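Local coordinates for solute binding protein MsmE (Bacillus subtilis subsp. subtilis str. 168, PDB 4R6H), which binds melibiose, raffinose and stachyose as the solute-binding component of an ABC transporter that imports these sugars, at residues G144-R149 and V287-T292. Sequence-based numbering, arbitrary orientation.
Sequences GLAYNR and VGIIPT
Tyr-147 lies across Gly-288, its CE1 3.4 Å from Gly-288 C and 3.6 Å from Ile-290 CG2. Its CG sits between the backbone N and the carbonyl carbon (chi1 69°), which swings the ring over the neighbouring strand. Tyr-147 OH is 2.7 Å from the O of a water that donates to Ile-289 O. The guanidinium of Arg-149, at the end of an extended chain, lays one face over Gly-288 CA, with NH1 3.6 Å from that carbon, and a second water links NH1 to Val-287 O. A valine in place of Tyr-147 would probably open a gap over Gly-288 and leave the water at Ile-289 O without its hydroxyl partner.

Beneath these groups the antiparallel backbones form two hydrogen-bonded pairs, Tyr-147 N to Gly-288 O with Gly-288 N to Tyr-147 O, and Leu-145 N to Ile-290 O with Ile-290 N to Leu-145 O, all 2.9 Å. Leu-145 CB meets Ile-290 CG1 on the tyrosine's face of the sheet; on the other, Ala-146 CB touches both Val-287 CG1 and Ile-289 CG2. Asp-361 salt-bridges Arg-149 and also accepts the Ile-289 N-H.

Asn-148 N-caps helix 149-155. Strand 141-148 runs between strands 287-291 and 265-269 in the mixed sheet of one lobe of this solute-binding protein, Tyr-147 also touching Phe-267, while helix 192-206 packs against Thr-292.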
loop_
_atom_site.group_PDB
_atom_site.type_symbol
_atom_site.label_atom_id
_atom_site.label_comp_id
_atom_site.label_asym_id
_atom_site.label_seq_id
_atom_site.Cartn_x
_atom_site.Cartn_y
_atom_site.Cartn_z
ATOM N N GLY A 144 5.913 -3.444 5.260
ATOM C CA GLY A 144 6.438 -4.707 5.720
ATOM C C GLY A 144 5.664 -5.158 6.935
ATOM O O GLY A 144 4.423 -5.347 6.881
ATOM N N LEU A 145 6.382 -5.277 8.056
ATOM C CA LEU A 145 5.790 -5.634 9.328
ATOM C C LEU A 145 6.085 -4.549 10.362
ATOM O O LEU A 145 7.234 -4.042 10.415
ATOM C CB LEU A 145 6.388 -6.948 9.846
ATOM C CG LEU A 145 6.246 -8.160 8.966
ATOM C CD1 LEU A 145 7.055 -9.320 9.491
ATOM C CD2 LEU A 145 4.797 -8.586 8.861
ATOM N N ALA A 146 5.106 -4.253 11.189
ATOM C CA ALA A 146 5.293 -3.397 12.351
ATOM C C ALA A 146 5.561 -4.267 13.573
ATOM O O ALA A 146 5.051 -5.381 13.686
ATOM C CB ALA A 146 4.087 -2.537 12.588
ATOM N N TYR A 147 6.382 -3.765 14.512
ATOM C CA TYR A 147 6.748 -4.585 15.638
ATOM C C TYR A 147 7.112 -3.742 16.848
ATOM O O TYR A 147 7.502 -2.585 16.723
ATOM C CB TYR A 147 7.922 -5.502 15.289
ATOM C CG TYR A 147 9.228 -4.783 15.097
ATOM C CD1 TYR A 147 9.502 -4.046 13.943
ATOM C CD2 TYR A 147 10.182 -4.756 16.111
ATOM C CE1 TYR A 147 10.709 -3.363 13.790
ATOM C CE2 TYR A 147 11.366 -4.101 15.952
ATOM C CZ TYR A 147 11.630 -3.407 14.792
ATOM O OH TYR A 147 12.811 -2.674 14.657
ATOM N N ASN A 148 6.996 -4.356 18.021
ATOM C CA ASN A 148 7.356 -3.735 19.295
ATOM C C ASN A 148 8.831 -3.958 19.551
ATOM O O ASN A 148 9.259 -5.076 19.788
ATOM C CB ASN A 148 6.497 -4.340 20.397
ATOM C CG ASN A 148 6.739 -3.728 21.735
ATOM O OD1 ASN A 148 7.891 -3.446 22.107
ATOM N ND2 ASN A 148 5.671 -3.551 22.493
ATOM N N ARG A 149 9.622 -2.895 19.434
ATOM C CA ARG A 149 11.079 -3.005 19.545
ATOM C C ARG A 149 11.518 -3.572 20.899
ATOM O O ARG A 149 12.425 -4.413 20.959
ATOM C CB ARG A 149 11.723 -1.652 19.336
ATOM C CG ARG A 149 11.419 -0.955 18.016
ATOM C CD ARG A 149 12.146 0.384 17.968
ATOM N NE ARG A 149 11.869 1.219 16.812
ATOM C CZ ARG A 149 12.573 1.225 15.676
ATOM N NH1 ARG A 149 12.208 2.076 14.751
ATOM N NH2 ARG A 149 13.634 0.444 15.486
ATOM N N VAL A 287 7.399 1.457 18.423
ATOM C CA VAL A 287 7.002 0.591 17.297
ATOM C C VAL A 287 7.893 0.931 16.119
ATOM O O VAL A 287 8.037 2.093 15.740
ATOM C CB VAL A 287 5.523 0.796 16.908
ATOM C CG1 VAL A 287 5.154 -0.074 15.705
ATOM C CG2 VAL A 287 4.635 0.497 18.116
ATOM N N GLY A 288 8.499 -0.093 15.536
ATOM C CA GLY A 288 9.313 0.003 14.348
ATOM C C GLY A 288 8.685 -0.728 13.181
ATOM O O GLY A 288 7.686 -1.415 13.341
ATOM N N ILE A 289 9.289 -0.556 12.013
ATOM C CA ILE A 289 8.908 -1.348 10.834
ATOM C C ILE A 289 10.124 -2.017 10.230
ATOM O O ILE A 289 11.253 -1.520 10.336
ATOM C CB ILE A 289 8.127 -0.522 9.758
ATOM C CG1 ILE A 289 8.921 0.721 9.338
ATOM C CG2 ILE A 289 6.769 -0.142 10.292
ATOM C CD1 ILE A 289 8.434 1.434 8.108
ATOM N N ILE A 290 9.887 -3.169 9.617
ATOM C CA ILE A 290 10.862 -3.885 8.824
ATOM C C ILE A 290 10.223 -4.260 7.497
ATOM O O ILE A 290 9.013 -4.358 7.401
ATOM C CB ILE A 290 11.407 -5.158 9.545
ATOM C CG1 ILE A 290 10.284 -6.129 9.875
ATOM C CG2 ILE A 290 12.185 -4.757 10.780
ATOM C CD1 ILE A 290 10.817 -7.366 10.587
ATOM N N PRO A 291 11.070 -4.501 6.472
ATOM C CA PRO A 291 10.554 -4.920 5.184
ATOM C C PRO A 291 9.845 -6.279 5.296
ATOM O O PRO A 291 10.025 -7.023 6.275
ATOM C CB PRO A 291 11.818 -5.075 4.325
ATOM C CG PRO A 291 12.932 -4.485 5.062
ATOM C CD PRO A 291 12.521 -4.306 6.478
ATOM N N THR A 292 9.078 -6.604 4.280
ATOM C CA THR A 292 8.426 -7.913 4.194
ATOM C C THR A 292 9.491 -8.984 4.064
ATOM O O THR A 292 10.332 -8.896 3.171
ATOM C CB THR A 292 7.480 -7.982 2.974
ATOM O OG1 THR A 292 6.467 -6.972 3.099
ATOM C CG2 THR A 292 6.777 -9.316 2.897
HETATM O O HOH W 1 13.131 -1.324 12.354
HETATM O O HOH W 2 10.302 3.469 16.121
#